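Local coordinates for EAL domain protein (Vibrio cholerae serotype O1, PDB 6IJ2), which hydrolyses the cyclic dinucleotides c-di-GMP and cGAMP, probably by metal-dependent phosphodiester cleavage in its EAL domain, at residues L86-T89 and S90-I94; Y118-I122 and E123-F127; D191-R194 and Q195-K199. The protein carries 1 engineered substitution. One frame throughout, in Å; residues are numbered along the deposited sequence.

From the N terminus, each contact lies within one continuous stretch, and they follow in series with no nesting or crossing. Interaction 1 rounds the loop from helix 68-85 into strand 91-96. Interaction 2 does the same from helix 109-117 into strand 125-129. These strands are parallel neighbours in the sheet of the EAL domain, so interactions 1 and 2 touch. Met126 N lies 2.7 Å from Leu92 O, and Met126 O lies 2.7 Å from Ile94 N, both probable hydrogen bonds. Interaction 3 is the first turns of helix 192-207, on the opposite side of the chain's centre. Its centre is about 32 Å from that of interaction 1, and it faces the second subunit.

Interaction 1 of 3, residues L86-T89 and S90-I94; sequences LGLT and SKLSI
In the loop that leads from helix 68-85 into strand 91-96, Leu88 folds forward onto Ser90, Lys91 and Leu92. A Schellman motif ends the helix, with Gly87 at positive phi, and Leu88 is the next residue. Leu88 carries CG anti to its backbone N (chi1 -177°), and this sends both methyl groups along the chain ahead. Leu88 CD1 rests against Ser90 OG at 3.4 Å. Leu88 CD2 goes further. Leu88 CD2 lies 3.7 Å from Lys91 O and 4.0 Å from Leu92 CB, the one apolar contact between side chains here. The Leu88 and Leu92 side chains cross at about a right angle. Leu88 CG also sits over the backbone of Ser90, 3.8 Å from Ser90 O. Ser90 OG stands between its own backbone N and carbonyl carbon (chi1 64°), which turns the hydroxyl oxygen to Leu88 CD1.

Both leucines are buried. Leu88 also packs on Tyr44, Ala83 and Leu247, and Leu92 on Ala46, Ile80 and Phe120. Strand 91-96, to which Leu92 belongs, also carries Ser93, whose OG is hydrogen-bonded to Glu128 OE1, and Asn95. Glu128 and Asn95 both hold a calcium ion.

No hydrogen bond joins 86-89 to 90-94. Between them the contact is van der Waals touch alone; the backbone bonds that hold Lys91 and Leu92 go to Phe42, Tyr44, Asn124 and Met126.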
loop_
_atom_site.group_PDB
_atom_site.type_symbol
_atom_site.label_atom_id
_atom_site.label_comp_id
_atom_site.label_asym_id
_atom_site.label_seq_id
_atom_site.Cartn_x
_atom_site.Cartn_y
_atom_site.Cartn_z
ATOM N N LEU A 86 12.088 -34.205 -3.889
ATOM C CA LEU A 86 10.722 -34.589 -3.554
ATOM C C LEU A 86 9.858 -34.858 -4.780
ATOM O O LEU A 86 8.714 -35.291 -4.619
ATOM C CB LEU A 86 10.064 -33.496 -2.695
ATOM C CG LEU A 86 10.675 -33.301 -1.308
ATOM C CD1 LEU A 86 10.154 -32.005 -0.659
ATOM C CD2 LEU A 86 10.383 -34.489 -0.415
ATOM N N GLY A 87 10.366 -34.611 -5.985
ATOM C CA GLY A 87 9.629 -34.939 -7.190
ATOM C C GLY A 87 8.618 -33.899 -7.618
ATOM O O GLY A 87 7.607 -34.244 -8.240
ATOM N N LEU A 88 8.858 -32.631 -7.299
ATOM C CA LEU A 88 7.946 -31.568 -7.702
ATOM C C LEU A 88 7.961 -31.383 -9.217
ATOM O O LEU A 88 9.026 -31.196 -9.818
ATOM C CB LEU A 88 8.336 -30.272 -7.002
ATOM C CG LEU A 88 7.421 -29.079 -7.283
ATOM C CD1 LEU A 88 5.984 -29.433 -6.924
ATOM C CD2 LEU A 88 7.895 -27.858 -6.512
ATOM N N THR A 89 6.775 -31.448 -9.841
ATOM C CA THR A 89 6.657 -31.258 -11.282
ATOM C C THR A 89 5.822 -30.040 -11.660
ATOM O O THR A 89 5.692 -29.741 -12.856
ATOM C CB THR A 89 6.093 -32.522 -11.951
ATOM O OG1 THR A 89 4.808 -32.845 -11.408
ATOM C CG2 THR A 89 7.044 -33.710 -11.732
ATOM N N SER A 90 5.291 -29.309 -10.678
ATOM C CA SER A 90 4.598 -28.053 -10.904
ATOM C C SER A 90 5.501 -26.890 -10.468
ATOM O O SER A 90 6.728 -27.035 -10.408
ATOM C CB SER A 90 3.249 -28.086 -10.172
ATOM O OG SER A 90 3.429 -28.183 -8.770
ATOM N N LYS A 91 4.899 -25.742 -10.163
ATOM C CA LYS A 91 5.674 -24.531 -9.905
ATOM C C LYS A 91 6.315 -24.538 -8.518
ATOM O O LYS A 91 5.751 -25.061 -7.553
ATOM C CB LYS A 91 4.790 -23.294 -10.069
ATOM C CG LYS A 91 4.231 -23.132 -11.491
ATOM C CD LYS A 91 5.127 -22.273 -12.361
ATOM C CE LYS A 91 4.596 -22.182 -13.790
ATOM N NZ LYS A 91 3.238 -21.579 -13.828
ATOM N N LEU A 92 7.525 -23.980 -8.443
ATOM C CA LEU A 92 8.216 -23.709 -7.189
ATOM C C LEU A 92 8.280 -22.193 -6.993
ATOM O O LEU A 92 8.836 -21.477 -7.833
ATOM C CB LEU A 92 9.616 -24.330 -7.200
ATOM C CG LEU A 92 10.501 -23.996 -5.995
ATOM C CD1 LEU A 92 9.893 -24.558 -4.707
ATOM C CD2 LEU A 92 11.937 -24.427 -6.178
ATOM N N SER A 93 7.719 -21.706 -5.890
ATOM C CA SER A 93 7.637 -20.269 -5.625
ATOM C C SER A 93 8.572 -19.929 -4.476
ATOM O O SER A 93 8.484 -20.533 -3.404
ATOM C CB SER A 93 6.211 -19.851 -5.300
ATOM O OG SER A 93 6.062 -18.441 -5.389
ATOM N N ILE A 94 9.468 -18.973 -4.706
ATOM C CA ILE A 94 10.532 -18.646 -3.765
ATOM C C ILE A 94 10.378 -17.195 -3.358
ATOM O O ILE A 94 10.135 -16.326 -4.204
ATOM C CB ILE A 94 11.932 -18.890 -4.359
ATOM C CG1 ILE A 94 12.069 -20.360 -4.760
ATOM C CG2 ILE A 94 13.029 -18.520 -3.352
ATOM C CD1 ILE A 94 13.262 -20.641 -5.663
#

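Interaction 2 of 3, residues Y118-I122 and E123-F127; sequences YQFPI and ENIMF
Two overlapping 3-10-type turns carry the chain from Pro121 and Ile122 to Asn124 and Ile125, in the loop between helix 109-117 and strand 125-129. Asn124 N gives a hydrogen bond to Pro121 O at 2.9 Å. Ile125 N gives the next one to Ile122 O at 3.0 Å. Both bonds span three residues, as in a 3-10 turn.

The side chains follow these turns. Asn124 has CG beside its backbone N (chi1 -71°). This lays the amide by the proline ring, with Asn124 ND2 3.4 Å from Pro121 CG. The Phe120 ring reaches over to Asn124 from the other end of the turn. Its edge atom, Phe120 CE1, meets the backbone carbonyl oxygen, Asn124 O, at 3.5 Å, near the plane of the ring, and Asn124 CB at 3.7 Å. The ring and the Asn124 side-chain amide are nearly perpendicular, 83° apart.

In the TIM-barrel-like fold of EAL domains, such a loop returns the chain from an outer helix to an inner strand. Helix 109-117 ends in a Schellman motif with Gln119 at positive phi. Phe120, whose N bonds back to Ala115 O in this motif, is the first buried residue after the helix. Phe120 CD1 meets Ile125 CG1 at 3.7 Å, approached obliquely, while the ring also packs on Leu92 of strand 91-96. Ile125 begins the strand and is buried against Ile94, Ala115 and Phe153. Ile122 lies more loosely beside it, Ile122 CD1 to Ile125 CD1 at 4.4 Å, and packs on Leu112, Ala115 and Phe153.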
loop_
_atom_site.group_PDB
_atom_site.type_symbol
_atom_site.label_atom_id
_atom_site.label_comp_id
_atom_site.label_asym_id
_atom_site.label_seq_id
_atom_site.Cartn_x
_atom_site.Cartn_y
_atom_site.Cartn_z
ATOM N N TYR A 118 19.660 -29.667 -11.152
ATOM C CA TYR A 118 18.524 -30.459 -10.705
ATOM C C TYR A 118 17.466 -30.619 -11.785
ATOM O O TYR A 118 16.375 -31.123 -11.499
ATOM C CB TYR A 118 17.924 -29.830 -9.441
ATOM C CG TYR A 118 18.903 -29.873 -8.289
ATOM C CD1 TYR A 118 19.188 -31.073 -7.652
ATOM C CD2 TYR A 118 19.568 -28.730 -7.864
ATOM C CE1 TYR A 118 20.092 -31.136 -6.615
ATOM C CE2 TYR A 118 20.480 -28.785 -6.824
ATOM C CZ TYR A 118 20.736 -29.994 -6.205
ATOM O OH TYR A 118 21.637 -30.074 -5.166
ATOM N N GLN A 119 17.767 -30.193 -13.016
ATOM C CA GLN A 119 16.889 -30.399 -14.170
ATOM C C GLN A 119 15.498 -29.820 -13.928
ATOM O O GLN A 119 14.481 -30.407 -14.305
ATOM C CB GLN A 119 16.832 -31.887 -14.535
ATOM C CG GLN A 119 18.215 -32.476 -14.710
ATOM C CD GLN A 119 18.235 -33.994 -14.692
ATOM O OE1 GLN A 119 17.244 -34.646 -14.358
ATOM N NE2 GLN A 119 19.376 -34.562 -15.035
ATOM N N PHE A 120 15.456 -28.642 -13.299
ATOM C CA PHE A 120 14.219 -27.948 -12.970
ATOM C C PHE A 120 14.101 -26.723 -13.865
ATOM O O PHE A 120 14.950 -25.824 -13.774
ATOM C CB PHE A 120 14.219 -27.537 -11.497
ATOM C CG PHE A 120 12.841 -27.333 -10.912
ATOM C CD1 PHE A 120 12.178 -26.120 -11.048
ATOM C CD2 PHE A 120 12.226 -28.347 -10.192
ATOM C CE1 PHE A 120 10.915 -25.942 -10.515
ATOM C CE2 PHE A 120 10.973 -28.174 -9.654
ATOM C CZ PHE A 120 10.317 -26.956 -9.804
ATOM N N PRO A 121 13.106 -26.647 -14.745
ATOM C CA PRO A 121 13.031 -25.518 -15.686
ATOM C C PRO A 121 12.854 -24.168 -14.996
ATOM O O PRO A 121 12.083 -24.025 -14.043
ATOM C CB PRO A 121 11.810 -25.856 -16.549
ATOM C CG PRO A 121 11.048 -26.891 -15.772
ATOM C CD PRO A 121 12.077 -27.663 -15.016
ATOM N N ILE A 122 13.567 -23.167 -15.526
ATOM C CA ILE A 122 13.456 -21.788 -15.039
ATOM C C ILE A 122 12.011 -21.323 -15.086
ATOM O O ILE A 122 11.545 -20.579 -14.214
ATOM C CB ILE A 122 14.379 -20.872 -15.872
ATOM C CG1 ILE A 122 15.846 -21.249 -15.651
ATOM C CG2 ILE A 122 14.144 -19.402 -15.568
ATOM C CD1 ILE A 122 16.290 -21.110 -14.222
ATOM N N GLU A 123 11.274 -21.772 -16.101
ATOM C CA GLU A 123 9.891 -21.371 -16.293
ATOM C C GLU A 123 8.965 -21.936 -15.221
ATOM O O GLU A 123 7.832 -21.448 -15.072
ATOM C CB GLU A 123 9.434 -21.799 -17.697
ATOM C CG GLU A 123 10.132 -23.040 -18.258
ATOM C CD GLU A 123 11.553 -22.773 -18.759
ATOM O OE1 GLU A 123 11.761 -21.818 -19.536
ATOM O OE2 GLU A 123 12.468 -23.508 -18.342
ATOM N N ASN A 124 9.406 -22.945 -14.469
ATOM C CA ASN A 124 8.619 -23.449 -13.354
ATOM C C ASN A 124 9.051 -22.863 -12.015
ATOM O O ASN A 124 8.606 -23.346 -10.968
ATOM C CB ASN A 124 8.683 -24.968 -13.289
ATOM C CG ASN A 124 7.917 -25.632 -14.418
ATOM O OD1 ASN A 124 7.350 -24.967 -15.282
ATOM N ND2 ASN A 124 7.907 -26.951 -14.416
ATOM N N ILE A 125 9.913 -21.849 -12.020
ATOM C CA ILE A 125 10.328 -21.158 -10.802
ATOM C C ILE A 125 9.679 -19.778 -10.783
ATOM O O ILE A 125 9.794 -19.015 -11.750
ATOM C CB ILE A 125 11.863 -21.064 -10.702
ATOM C CG1 ILE A 125 12.478 -22.462 -10.600
ATOM C CG2 ILE A 125 12.282 -20.206 -9.495
ATOM C CD1 ILE A 125 13.997 -22.473 -10.716
ATOM N N MET A 126 8.983 -19.467 -9.692
ATOM C CA MET A 126 8.323 -18.172 -9.505
ATOM C C MET A 126 8.969 -17.472 -8.326
ATOM O O MET A 126 9.187 -18.092 -7.285
ATOM C CB MET A 126 6.827 -18.314 -9.259
ATOM C CG MET A 126 6.123 -16.966 -9.049
ATOM S SD MET A 126 4.334 -16.988 -9.237
ATOM C CE MET A 126 3.797 -17.831 -7.753
ATOM N N PHE A 127 9.289 -16.191 -8.492
ATOM C CA PHE A 127 9.854 -15.401 -7.407
ATOM C C PHE A 127 8.796 -14.446 -6.884
ATOM O O PHE A 127 8.164 -13.728 -7.663
ATOM C CB PHE A 127 11.099 -14.641 -7.865
ATOM C CG PHE A 127 12.335 -15.497 -7.890
ATOM C CD1 PHE A 127 13.000 -15.790 -6.710
ATOM C CD2 PHE A 127 12.811 -16.042 -9.076
ATOM C CE1 PHE A 127 14.118 -16.598 -6.717
ATOM C CE2 PHE A 127 13.939 -16.840 -9.086
ATOM C CZ PHE A 127 14.585 -17.127 -7.916
#

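Interaction 3 of 3, residues D191-R194 and Q195-K199; sequences DQVR and QSIMK
Asp191 is the N-cap of helix 192-207, and its carbonyl O takes the first helical bond, from Gln195 N at 2.9 Å. Its carboxylate works on two fronts. Asp191 OD1 accepts from Arg194 N at 3.3 Å, met from above the carboxylate plane, and more weakly from Val193 N. Asp191 OD2 forms a salt bridge with Arg194 NH1 at 2.8 Å, on the syn side but 30° out of the carboxylate plane.

The Arg194 chain is extended from CG to NE, and its guanidinium turns an edge to Asp191. Its NE bonds to Gly183 O, and NH2 forms a salt bridge with Asp172 of the second subunit.

Gln195 has CG beside its backbone N (chi1 -68°), which turns the chain back toward the helix start; beyond CG it is extended. Gln195 CG lies 3.2 Å from Asp191 O, and NE2 goes on to bond to Ile188 O. Gln192 bends at chi2 (-89°), which brings NE2 to 3.2 Å from Ser196 OG at a poor angle for a bond. Val193 CG1 meets Ile197 CD1 at 4.1 Å, and both residues pack on the second subunit, at Leu170 and Ala171.

Arg194 thus joins two aspartates of different subunits, and its positive charge probably offsets part of their negative charge at this interface.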
loop_
_atom_site.group_PDB
_atom_site.type_symbol
_atom_site.label_atom_id
_atom_site.label_comp_id
_atom_site.label_asym_id
_atom_site.label_seq_id
_atom_site.Cartn_x
_atom_site.Cartn_y
_atom_site.Cartn_z
ATOM N N ASP A 191 -17.980 -9.713 5.225
ATOM C CA ASP A 191 -17.475 -8.346 5.345
ATOM C C ASP A 191 -17.700 -7.615 4.024
ATOM O O ASP A 191 -16.914 -7.775 3.088
ATOM C CB ASP A 191 -15.991 -8.412 5.722
ATOM C CG ASP A 191 -15.396 -7.067 6.066
ATOM O OD1 ASP A 191 -15.887 -6.037 5.573
ATOM O OD2 ASP A 191 -14.404 -7.063 6.828
ATOM N N GLN A 192 -18.739 -6.774 3.957
ATOM C CA GLN A 192 -19.079 -6.127 2.690
ATOM C C GLN A 192 -17.984 -5.182 2.205
ATOM O O GLN A 192 -17.821 -4.999 0.995
ATOM C CB GLN A 192 -20.407 -5.370 2.820
ATOM C CG GLN A 192 -20.941 -4.809 1.501
ATOM C CD GLN A 192 -20.434 -3.403 1.198
ATOM O OE1 GLN A 192 -19.844 -2.745 2.057
ATOM N NE2 GLN A 192 -20.662 -2.939 -0.030
ATOM N N VAL A 193 -17.231 -4.563 3.118
ATOM C CA VAL A 193 -16.131 -3.706 2.678
ATOM C C VAL A 193 -15.059 -4.528 1.975
ATOM O O VAL A 193 -14.574 -4.161 0.897
ATOM C CB VAL A 193 -15.543 -2.923 3.862
ATOM C CG1 VAL A 193 -14.223 -2.274 3.419
ATOM C CG2 VAL A 193 -16.544 -1.863 4.366
ATOM N N ARG A 194 -14.666 -5.654 2.574
ATOM C CA ARG A 194 -13.673 -6.501 1.928
ATOM C C ARG A 194 -14.203 -7.085 0.622
ATOM O O ARG A 194 -13.443 -7.248 -0.340
ATOM C CB ARG A 194 -13.221 -7.614 2.885
ATOM C CG ARG A 194 -12.220 -7.142 3.936
ATOM C CD ARG A 194 -11.824 -8.237 4.915
ATOM N NE ARG A 194 -10.628 -7.861 5.673
ATOM C CZ ARG A 194 -10.600 -6.945 6.650
ATOM N NH1 ARG A 194 -11.708 -6.298 7.021
ATOM N NH2 ARG A 194 -9.451 -6.667 7.267
ATOM N N GLN A 195 -15.509 -7.367 0.560
ATOM C CA GLN A 195 -16.117 -7.833 -0.684
ATOM C C GLN A 195 -15.970 -6.801 -1.796
ATOM O O GLN A 195 -15.634 -7.148 -2.932
ATOM C CB GLN A 195 -17.594 -8.150 -0.452
ATOM C CG GLN A 195 -17.795 -9.368 0.443
ATOM C CD GLN A 195 -19.231 -9.573 0.856
ATOM O OE1 GLN A 195 -20.131 -8.883 0.385
ATOM N NE2 GLN A 195 -19.449 -10.513 1.765
ATOM N N SER A 196 -16.213 -5.526 -1.487
ATOM C CA SER A 196 -16.080 -4.500 -2.514
ATOM C C SER A 196 -14.627 -4.289 -2.901
ATOM O O SER A 196 -14.329 -4.044 -4.075
ATOM C CB SER A 196 -16.698 -3.172 -2.051
ATOM O OG SER A 196 -18.113 -3.284 -1.994
ATOM N N ILE A 197 -13.706 -4.355 -1.928
ATOM C CA ILE A 197 -12.282 -4.243 -2.254
ATOM C C ILE A 197 -11.875 -5.347 -3.219
ATOM O O ILE A 197 -11.208 -5.102 -4.232
ATOM C CB ILE A 197 -11.420 -4.277 -0.977
ATOM C CG1 ILE A 197 -11.640 -3.022 -0.142
ATOM C CG2 ILE A 197 -9.931 -4.382 -1.335
ATOM C CD1 ILE A 197 -10.837 -3.022 1.158
ATOM N N MET A 198 -12.267 -6.588 -2.921
ATOM C CA MET A 198 -11.849 -7.693 -3.775
ATOM C C MET A 198 -12.547 -7.658 -5.125
ATOM O O MET A 198 -11.924 -7.960 -6.150
ATOM C CB MET A 198 -12.088 -9.029 -3.071
ATOM C CG MET A 198 -11.686 -10.271 -3.885
ATOM S SD MET A 198 -9.886 -10.549 -3.983
ATOM C CE MET A 198 -9.307 -9.553 -2.651
ATOM N N LYS A 199 -13.836 -7.298 -5.162
ATOM C CA LYS A 199 -14.512 -7.259 -6.457
ATOM C C LYS A 199 -13.833 -6.266 -7.385
ATOM O O LYS A 199 -13.606 -6.556 -8.565
ATOM C CB LYS A 199 -15.990 -6.895 -6.295
ATOM C CG LYS A 199 -16.717 -6.707 -7.639
ATOM C CD LYS A 199 -18.042 -5.974 -7.489
ATOM C CE LYS A 199 -18.716 -5.776 -8.843
ATOM N NZ LYS A 199 -19.995 -5.023 -8.722
#